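PDB 3Q15: response regulator aspartate phosphatase H from Bacillus subtilis, which dephosphorylates the sporulation phosphotransferase Spo0F and also acts on the competence regulator ComA, helping to separate competence and sporulation in time. Local coordinates for residues S295-Q307 against L322-Y334. Residues are numbered along the deposited sequence; the frame is centred on the assembly and turned at random.
Sequences SHKFYKELFLFLQ and LLSYFEKKNLHAY
Phe-298, at the N-cap of helix 299-310, pushes its ring against the turn that links helices 316-328 and 332-348. Leu-331 CD1 sits 3.7 Å from the ring centroid, only 4° off the normal, a CH-pi contact over the middle of one face; Tyr-325 OH meets the ring edge in plane, and Tyr-334 CE2 reaches Phe-298 CB at 3.7 Å. With an alanine in place of Phe-298, the Leu-331 methyl is likely to lose the ring face it rests on. Deeper in, Leu-302 CD2 lies over one face of the Tyr-334 ring, Glu-301 CB abuts Phe-326 CZ at 3.5 Å, and Leu-322 CD1 packs on the helix backbone at Phe-305 N (3.6 Å). Exposed Lys-300 and Lys-329 mark the looser, polar side. Buried Glu-301, bent at chi2, reaches toward it, its carboxylate within 10° of parallel to the Tyr-325 ring and OE1 3.6 Å from Lys-300 NZ in a salt bridge. Lys-329 CD touches Phe-298 CE1 and CZ at a slant, its NZ weakly bonded to Tyr-325 OH. No hydrogen bond crosses. A Schellman motif with Asn-330 as C-prime ends helix 316-328. Segments 299-307 and 322-328, roughly antiparallel (153°), with the turn into helix 332-348, are consistent with the helical-hairpin stacking of a TPR superhelix.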
ATOM      1  N   SER A 295      -3.265  28.186 -20.613  1.00 98.33           N
ATOM      2  CA  SER A 295      -2.585  27.408 -19.582  1.00 97.22           C
ATOM      3  C   SER A 295      -3.501  26.989 -18.434  1.00 99.26           C
ATOM      4  O   SER A 295      -4.468  27.680 -18.110  1.00 99.61           O
ATOM      5  CB  SER A 295      -1.387  28.186 -19.028  1.00 91.78           C
ATOM      6  OG  SER A 295      -0.743  27.462 -17.993  1.00 89.37           O
ATOM      7  N   HIS A 296      -3.180  25.851 -17.829  1.00 99.93           N
ATOM      8  CA  HIS A 296      -3.919  25.350 -16.678  1.00100.68           C
ATOM      9  C   HIS A 296      -3.039  25.356 -15.432  1.00 95.00           C
ATOM     10  O   HIS A 296      -3.469  24.952 -14.353  1.00 95.92           O
ATOM     11  CB  HIS A 296      -4.434  23.934 -16.944  1.00106.14           C
ATOM     12  CG  HIS A 296      -5.394  23.846 -18.090  1.00111.74           C
ATOM     13  ND1 HIS A 296      -6.731  24.154 -17.966  1.00114.62           N
ATOM     14  CD2 HIS A 296      -5.211  23.479 -19.381  1.00114.67           C
ATOM     15  CE1 HIS A 296      -7.330  23.985 -19.131  1.00117.82           C
ATOM     16  NE2 HIS A 296      -6.430  23.575 -20.006  1.00118.26           N
ATOM     17  N   LYS A 297      -1.800  25.809 -15.588  1.00 88.39           N
ATOM     18  CA  LYS A 297      -0.865  25.846 -14.471  1.00 83.61           C
ATOM     19  C   LYS A 297      -0.907  27.186 -13.745  1.00 80.85           C
ATOM     20  O   LYS A 297      -1.570  28.127 -14.184  1.00 78.95           O
ATOM     21  CB  LYS A 297       0.557  25.549 -14.949  1.00 81.78           C
ATOM     22  CG  LYS A 297       0.834  24.076 -15.206  1.00 85.85           C
ATOM     23  CD  LYS A 297       0.710  23.259 -13.928  1.00 87.91           C
ATOM     24  CE  LYS A 297       1.034  21.790 -14.170  1.00 90.25           C
ATOM     25  NZ  LYS A 297       2.455  21.579 -14.573  1.00 89.10           N
ATOM     26  N   PHE A 298      -0.189  27.264 -12.632  1.00 49.08           N
ATOM     27  CA  PHE A 298      -0.154  28.482 -11.840  1.00 51.21           C
ATOM     28  C   PHE A 298       1.247  29.097 -11.790  1.00 52.79           C
ATOM     29  O   PHE A 298       1.561  29.862 -10.881  1.00 55.06           O
ATOM     30  CB  PHE A 298      -0.684  28.214 -10.428  1.00 51.06           C
ATOM     31  CG  PHE A 298      -2.133  27.803 -10.392  1.00 54.09           C
ATOM     32  CD1 PHE A 298      -3.135  28.752 -10.265  1.00 53.66           C
ATOM     33  CD2 PHE A 298      -2.490  26.468 -10.490  1.00 54.70           C
ATOM     34  CE1 PHE A 298      -4.467  28.378 -10.230  1.00 55.24           C
ATOM     35  CE2 PHE A 298      -3.821  26.088 -10.458  1.00 56.42           C
ATOM     36  CZ  PHE A 298      -4.811  27.045 -10.328  1.00 55.94           C
ATOM     37  N   TYR A 299       2.084  28.772 -12.772  1.00 52.00           N
ATOM     38  CA  TYR A 299       3.428  29.343 -12.826  1.00 50.64           C
ATOM     39  C   TYR A 299       3.383  30.867 -12.827  1.00 53.99           C
ATOM     40  O   TYR A 299       4.323  31.527 -12.386  1.00 53.28           O
ATOM     41  CB  TYR A 299       4.218  28.802 -14.026  1.00 53.74           C
ATOM     42  CG  TYR A 299       4.622  27.355 -13.855  1.00 53.72           C
ATOM     43  CD1 TYR A 299       5.663  27.002 -13.005  1.00 53.36           C
ATOM     44  CD2 TYR A 299       3.947  26.341 -14.522  1.00 54.83           C
ATOM     45  CE1 TYR A 299       6.026  25.678 -12.831  1.00 52.18           C
ATOM     46  CE2 TYR A 299       4.306  25.016 -14.353  1.00 55.15           C
ATOM     47  CZ  TYR A 299       5.346  24.692 -13.507  1.00 53.80           C
ATOM     48  OH  TYR A 299       5.706  23.374 -13.336  1.00 55.63           O
ATOM     49  N   LYS A 300       2.277  31.423 -13.307  1.00 57.57           N
ATOM     50  CA  LYS A 300       2.086  32.863 -13.280  1.00 56.51           C
ATOM     51  C   LYS A 300       2.127  33.377 -11.844  1.00 55.58           C
ATOM     52  O   LYS A 300       2.752  34.399 -11.557  1.00 55.91           O
ATOM     53  CB  LYS A 300       0.760  33.246 -13.941  1.00 60.42           C
ATOM     54  CG  LYS A 300       0.639  34.732 -14.260  1.00 66.11           C
ATOM     55  CD  LYS A 300      -0.573  35.034 -15.129  1.00 69.55           C
ATOM     56  CE  LYS A 300      -1.857  34.944 -14.327  1.00 72.07           C
ATOM     57  NZ  LYS A 300      -1.901  35.973 -13.254  1.00 72.11           N
ATOM     58  N   GLU A 301       1.457  32.662 -10.945  1.00 51.65           N
ATOM     59  CA  GLU A 301       1.386  33.066  -9.543  1.00 50.28           C
ATOM     60  C   GLU A 301       2.689  32.780  -8.803  1.00 51.09           C
ATOM     61  O   GLU A 301       3.071  33.513  -7.889  1.00 51.64           O
ATOM     62  CB  GLU A 301       0.213  32.379  -8.840  1.00 50.32           C
ATOM     63  CG  GLU A 301      -1.139  33.047  -9.070  1.00 54.10           C
ATOM     64  CD  GLU A 301      -1.711  32.776 -10.450  1.00 58.37           C
ATOM     65  OE1 GLU A 301      -2.676  33.471 -10.839  1.00 63.43           O
ATOM     66  OE2 GLU A 301      -1.208  31.866 -11.143  1.00 56.17           O
ATOM     67  N   LEU A 302       3.366  31.708  -9.198  1.00 51.87           N
ATOM     68  CA  LEU A 302       4.678  31.390  -8.643  1.00 51.00           C
ATOM     69  C   LEU A 302       5.718  32.425  -9.078  1.00 48.55           C
ATOM     70  O   LEU A 302       6.573  32.830  -8.292  1.00 47.51           O
ATOM     71  CB  LEU A 302       5.125  29.983  -9.057  1.00 52.94           C
ATOM     72  CG  LEU A 302       4.497  28.760  -8.381  1.00 55.04           C
ATOM     73  CD1 LEU A 302       4.452  28.936  -6.871  1.00 51.80           C
ATOM     74  CD2 LEU A 302       3.111  28.494  -8.927  1.00 58.56           C
ATOM     75  N   PHE A 303       5.644  32.853 -10.335  1.00 47.28           N
ATOM     76  CA  PHE A 303       6.547  33.887 -10.820  1.00 47.27           C
ATOM     77  C   PHE A 303       6.322  35.173 -10.050  1.00 51.78           C
ATOM     78  O   PHE A 303       7.273  35.810  -9.602  1.00 49.40           O
ATOM     79  CB  PHE A 303       6.359  34.139 -12.314  1.00 48.74           C
ATOM     80  CG  PHE A 303       7.171  33.229 -13.191  1.00 52.48           C
ATOM     81  CD1 PHE A 303       8.558  33.258 -13.149  1.00 52.89           C
ATOM     82  CD2 PHE A 303       6.552  32.357 -14.070  1.00 53.52           C
ATOM     83  CE1 PHE A 303       9.312  32.424 -13.962  1.00 52.82           C
ATOM     84  CE2 PHE A 303       7.300  31.520 -14.887  1.00 54.78           C
ATOM     85  CZ  PHE A 303       8.683  31.553 -14.832  1.00 52.26           C
ATOM     86  N   LEU A 304       5.058  35.553  -9.896  1.00 54.40           N
ATOM     87  CA  LEU A 304       4.722  36.785  -9.196  1.00 51.80           C
ATOM     88  C   LEU A 304       5.180  36.740  -7.740  1.00 50.17           C
ATOM     89  O   LEU A 304       5.573  37.762  -7.174  1.00 48.80           O
ATOM     90  CB  LEU A 304       3.223  37.066  -9.286  1.00 52.78           C
ATOM     91  CG  LEU A 304       2.722  37.429 -10.686  1.00 56.16           C
ATOM     92  CD1 LEU A 304       1.204  37.536 -10.713  1.00 58.24           C
ATOM     93  CD2 LEU A 304       3.370  38.726 -11.164  1.00 57.95           C
ATOM     94  N   PHE A 305       5.136  35.557  -7.135  1.00 47.38           N
ATOM     95  CA  PHE A 305       5.584  35.415  -5.756  1.00 52.08           C
ATOM     96  C   PHE A 305       7.094  35.614  -5.629  1.00 56.38           C
ATOM     97  O   PHE A 305       7.573  36.211  -4.663  1.00 57.69           O
ATOM     98  CB  PHE A 305       5.188  34.063  -5.167  1.00 53.18           C
ATOM     99  CG  PHE A 305       5.606  33.896  -3.736  1.00 57.05           C
ATOM    100  CD1 PHE A 305       4.807  34.375  -2.709  1.00 57.61           C
ATOM    101  CD2 PHE A 305       6.810  33.290  -3.418  1.00 59.26           C
ATOM    102  CE1 PHE A 305       5.193  34.240  -1.387  1.00 54.81           C
ATOM    103  CE2 PHE A 305       7.200  33.151  -2.096  1.00 58.94           C
ATOM    104  CZ  PHE A 305       6.389  33.628  -1.081  1.00 54.77           C
ATOM    105  N   LEU A 306       7.836  35.099  -6.602  1.00 51.76           N
ATOM    106  CA  LEU A 306       9.281  35.272  -6.630  1.00 52.99           C
ATOM    107  C   LEU A 306       9.643  36.746  -6.668  1.00 55.86           C
ATOM    108  O   LEU A 306      10.501  37.203  -5.913  1.00 60.09           O
ATOM    109  CB  LEU A 306       9.894  34.564  -7.839  1.00 51.07           C
ATOM    110  CG  LEU A 306      10.029  33.052  -7.750  1.00 49.37           C
ATOM    111  CD1 LEU A 306      10.835  32.533  -8.929  1.00 46.02           C
ATOM    112  CD2 LEU A 306      10.689  32.672  -6.439  1.00 51.37           C
ATOM    113  N   GLN A 307       8.993  37.484  -7.562  1.00 55.55           N
ATOM    114  CA  GLN A 307       9.241  38.913  -7.680  1.00 54.79           C
ATOM    115  C   GLN A 307       8.991  39.605  -6.353  1.00 53.57           C
ATOM    116  O   GLN A 307       9.779  40.444  -5.922  1.00 55.21           O
ATOM    117  CB  GLN A 307       8.333  39.535  -8.741  1.00 59.42           C
ATOM    118  CG  GLN A 307       8.724  39.234 -10.170  1.00 62.91           C
ATOM    119  CD  GLN A 307       7.909  40.038 -11.161  1.00 65.00           C
ATOM    120  OE1 GLN A 307       6.822  40.517 -10.840  1.00 62.71           O
ATOM    121  NE2 GLN A 307       8.432  40.197 -12.370  1.00 68.44           N
ATOM    122  N   LEU A 322      -1.583  36.702  -3.121  1.00 52.11           N
ATOM    123  CA  LEU A 322      -1.268  35.429  -3.762  1.00 50.23           C
ATOM    124  C   LEU A 322      -1.580  34.250  -2.848  1.00 51.39           C
ATOM    125  O   LEU A 322      -2.208  33.278  -3.269  1.00 51.66           O
ATOM    126  CB  LEU A 322       0.197  35.388  -4.205  1.00 48.57           C
ATOM    127  CG  LEU A 322       0.558  36.337  -5.351  1.00 50.67           C
ATOM    128  CD1 LEU A 322       2.066  36.543  -5.444  1.00 49.97           C
ATOM    129  CD2 LEU A 322      -0.016  35.829  -6.666  1.00 47.15           C
ATOM    130  N   LEU A 323      -1.146  34.341  -1.595  1.00 51.72           N
ATOM    131  CA  LEU A 323      -1.388  33.272  -0.636  1.00 54.02           C
ATOM    132  C   LEU A 323      -2.884  33.120  -0.392  1.00 56.11           C
ATOM    133  O   LEU A 323      -3.377  32.014  -0.182  1.00 56.45           O
ATOM    134  CB  LEU A 323      -0.646  33.534   0.680  1.00 55.03           C
ATOM    135  CG  LEU A 323       0.885  33.555   0.615  1.00 57.31           C
ATOM    136  CD1 LEU A 323       1.482  33.806   1.992  1.00 58.18           C
ATOM    137  CD2 LEU A 323       1.422  32.260   0.024  1.00 52.40           C
ATOM    138  N   SER A 324      -3.604  34.237  -0.429  1.00 57.54           N
ATOM    139  CA  SER A 324      -5.053  34.220  -0.286  1.00 58.41           C
ATOM    140  C   SER A 324      -5.689  33.557  -1.503  1.00 58.74           C
ATOM    141  O   SER A 324      -6.648  32.790  -1.384  1.00 56.90           O
ATOM    142  CB  SER A 324      -5.589  35.642  -0.123  1.00 61.16           C
ATOM    143  OG  SER A 324      -7.002  35.646  -0.075  1.00 64.86           O
ATOM    144  N   TYR A 325      -5.142  33.861  -2.675  1.00 58.95           N
ATOM    145  CA  TYR A 325      -5.600  33.258  -3.920  1.00 59.72           C
ATOM    146  C   TYR A 325      -5.404  31.751  -3.883  1.00 57.87           C
ATOM    147  O   TYR A 325      -6.296  30.988  -4.249  1.00 57.95           O
ATOM    148  CB  TYR A 325      -4.840  33.845  -5.107  1.00 62.07           C
ATOM    149  CG  TYR A 325      -5.234  33.247  -6.437  1.00 61.89           C
ATOM    150  CD1 TYR A 325      -6.411  33.628  -7.067  1.00 64.02           C
ATOM    151  CD2 TYR A 325      -4.429  32.308  -7.065  1.00 59.32           C
ATOM    152  CE1 TYR A 325      -6.774  33.090  -8.280  1.00 64.58           C
ATOM    153  CE2 TYR A 325      -4.786  31.763  -8.280  1.00 60.62           C
ATOM    154  CZ  TYR A 325      -5.962  32.160  -8.883  1.00 63.43           C
ATOM    155  OH  TYR A 325      -6.328  31.625 -10.095  1.00 66.59           O
ATOM    156  N   PHE A 326      -4.221  31.331  -3.445  1.00 55.82           N
ATOM    157  CA  PHE A 326      -3.908  29.913  -3.311  1.00 52.28           C
ATOM    158  C   PHE A 326      -4.849  29.243  -2.312  1.00 51.55           C
ATOM    159  O   PHE A 326      -5.341  28.141  -2.553  1.00 53.01           O
ATOM    160  CB  PHE A 326      -2.456  29.721  -2.868  1.00 49.04           C
ATOM    161  CG  PHE A 326      -1.440  30.023  -3.941  1.00 49.26           C
ATOM    162  CD1 PHE A 326      -1.774  29.933  -5.282  1.00 50.63           C
ATOM    163  CD2 PHE A 326      -0.144  30.387  -3.604  1.00 48.22           C
ATOM    164  CE1 PHE A 326      -0.839  30.206  -6.264  1.00 50.61           C
ATOM    165  CE2 PHE A 326       0.793  30.660  -4.580  1.00 49.49           C
ATOM    166  CZ  PHE A 326       0.446  30.569  -5.912  1.00 50.78           C
ATOM    167  N   GLU A 327      -5.083  29.909  -1.183  1.00 60.74           N
ATOM    168  CA  GLU A 327      -6.000  29.405  -0.168  1.00 68.29           C
ATOM    169  C   GLU A 327      -7.354  29.101  -0.785  1.00 69.82           C
ATOM    170  O   GLU A 327      -7.972  28.082  -0.484  1.00 68.04           O
ATOM    171  CB  GLU A 327      -6.172  30.430   0.955  1.00 78.93           C
ATOM    172  CG  GLU A 327      -5.309  30.177   2.180  1.00 86.31           C
ATOM    173  CD  GLU A 327      -5.806  29.013   3.015  1.00 91.63           C
ATOM    174  OE1 GLU A 327      -5.043  28.526   3.876  1.00 91.98           O
ATOM    175  OE2 GLU A 327      -6.964  28.586   2.813  1.00 94.95           O
ATOM    176  N   LYS A 328      -7.808  29.996  -1.655  1.00 73.41           N
ATOM    177  CA  LYS A 328      -9.128  29.880  -2.258  1.00 78.25           C
ATOM    178  C   LYS A 328      -9.251  28.612  -3.101  1.00 74.57           C
ATOM    179  O   LYS A 328     -10.225  27.872  -2.981  1.00 77.46           O
ATOM    180  CB  LYS A 328      -9.438  31.120  -3.098  1.00 82.75           C
ATOM    181  CG  LYS A 328     -10.901  31.541  -3.080  1.00 88.97           C
ATOM    182  CD  LYS A 328     -11.073  32.951  -3.630  1.00 92.42           C
ATOM    183  CE  LYS A 328     -12.490  33.465  -3.418  1.00 97.26           C
ATOM    184  NZ  LYS A 328     -12.639  34.881  -3.860  1.00 98.43           N
ATOM    185  N   LYS A 329      -8.262  28.362  -3.951  1.00 70.18           N
ATOM    186  CA  LYS A 329      -8.282  27.177  -4.803  1.00 69.64           C
ATOM    187  C   LYS A 329      -7.705  25.942  -4.108  1.00 67.07           C
ATOM    188  O   LYS A 329      -7.377  24.950  -4.761  1.00 66.51           O
ATOM    189  CB  LYS A 329      -7.539  27.446  -6.114  1.00 69.06           C
ATOM    190  CG  LYS A 329      -8.326  28.285  -7.107  1.00 72.07           C
ATOM    191  CD  LYS A 329      -7.610  28.376  -8.443  1.00 70.15           C
ATOM    192  CE  LYS A 329      -8.546  28.871  -9.534  1.00 72.50           C
ATOM    193  NZ  LYS A 329      -9.102  30.218  -9.227  1.00 76.60           N
ATOM    194  N   ASN A 330      -7.592  26.006  -2.785  1.00 65.78           N
ATOM    195  CA  ASN A 330      -7.034  24.910  -2.000  1.00 62.06           C
ATOM    196  C   ASN A 330      -5.703  24.400  -2.545  1.00 54.89           C
ATOM    197  O   ASN A 330      -5.500  23.195  -2.679  1.00 52.35           O
ATOM    198  CB  ASN A 330      -8.034  23.755  -1.897  1.00 68.70           C
ATOM    199  CG  ASN A 330      -9.248  24.107  -1.060  1.00 76.60           C
ATOM    200  OD1 ASN A 330      -9.233  23.966   0.163  1.00 79.55           O
ATOM    201  ND2 ASN A 330     -10.308  24.562  -1.716  1.00 79.23           N
ATOM    202  N   LEU A 331      -4.803  25.324  -2.864  1.00 49.75           N
ATOM    203  CA  LEU A 331      -3.473  24.966  -3.341  1.00 49.57           C
ATOM    204  C   LEU A 331      -2.480  25.017  -2.185  1.00 48.95           C
ATOM    205  O   LEU A 331      -1.586  25.864  -2.153  1.00 46.64           O
ATOM    206  CB  LEU A 331      -3.031  25.910  -4.461  1.00 50.04           C
ATOM    207  CG  LEU A 331      -3.936  25.914  -5.696  1.00 53.41           C
ATOM    208  CD1 LEU A 331      -3.571  27.049  -6.639  1.00 55.11           C
ATOM    209  CD2 LEU A 331      -3.872  24.569  -6.409  1.00 51.52           C
ATOM    210  N   HIS A 332      -2.642  24.104  -1.234  1.00 43.26           N
ATOM    211  CA  HIS A 332      -1.882  24.156   0.008  1.00 44.50           C
ATOM    212  C   HIS A 332      -0.403  23.827  -0.176  1.00 45.83           C
ATOM    213  O   HIS A 332       0.443  24.296   0.591  1.00 46.30           O
ATOM    214  CB  HIS A 332      -2.526  23.260   1.066  1.00 44.73           C
ATOM    215  CG  HIS A 332      -3.947  23.625   1.369  1.00 49.79           C
ATOM    216  ND1 HIS A 332      -4.309  24.866   1.841  1.00 51.53           N
ATOM    217  CD2 HIS A 332      -5.095  22.914   1.253  1.00 50.35           C
ATOM    218  CE1 HIS A 332      -5.620  24.905   2.009  1.00 52.27           C
ATOM    219  NE2 HIS A 332      -6.119  23.734   1.661  1.00 51.17           N
ATOM    220  N   ALA A 333      -0.097  23.030  -1.196  1.00 41.49           N
ATOM    221  CA  ALA A 333       1.288  22.728  -1.538  1.00 41.83           C
ATOM    222  C   ALA A 333       2.037  23.997  -1.926  1.00 40.31           C
ATOM    223  O   ALA A 333       3.193  24.176  -1.549  1.00 43.11           O
ATOM    224  CB  ALA A 333       1.355  21.703  -2.670  1.00 42.04           C
ATOM    225  N   TYR A 334       1.373  24.870  -2.681  1.00 39.38           N
ATOM    226  CA  TYR A 334       1.976  26.126  -3.113  1.00 42.12           C
ATOM    227  C   TYR A 334       2.147  27.068  -1.931  1.00 47.99           C
ATOM    228  O   TYR A 334       3.146  27.774  -1.828  1.00 52.00           O
ATOM    229  CB  TYR A 334       1.128  26.799  -4.196  1.00 43.54           C
ATOM    230  CG  TYR A 334       1.129  26.081  -5.525  1.00 50.04           C
ATOM    231  CD1 TYR A 334       1.919  24.956  -5.735  1.00 53.40           C
ATOM    232  CD2 TYR A 334       0.346  26.535  -6.576  1.00 54.92           C
ATOM    233  CE1 TYR A 334       1.920  24.297  -6.956  1.00 55.35           C
ATOM    234  CE2 TYR A 334       0.341  25.887  -7.797  1.00 59.16           C
ATOM    235  CZ  TYR A 334       1.128  24.770  -7.982  1.00 59.23           C
ATOM    236  OH  TYR A 334       1.126  24.120  -9.198  1.00 64.61           O
TER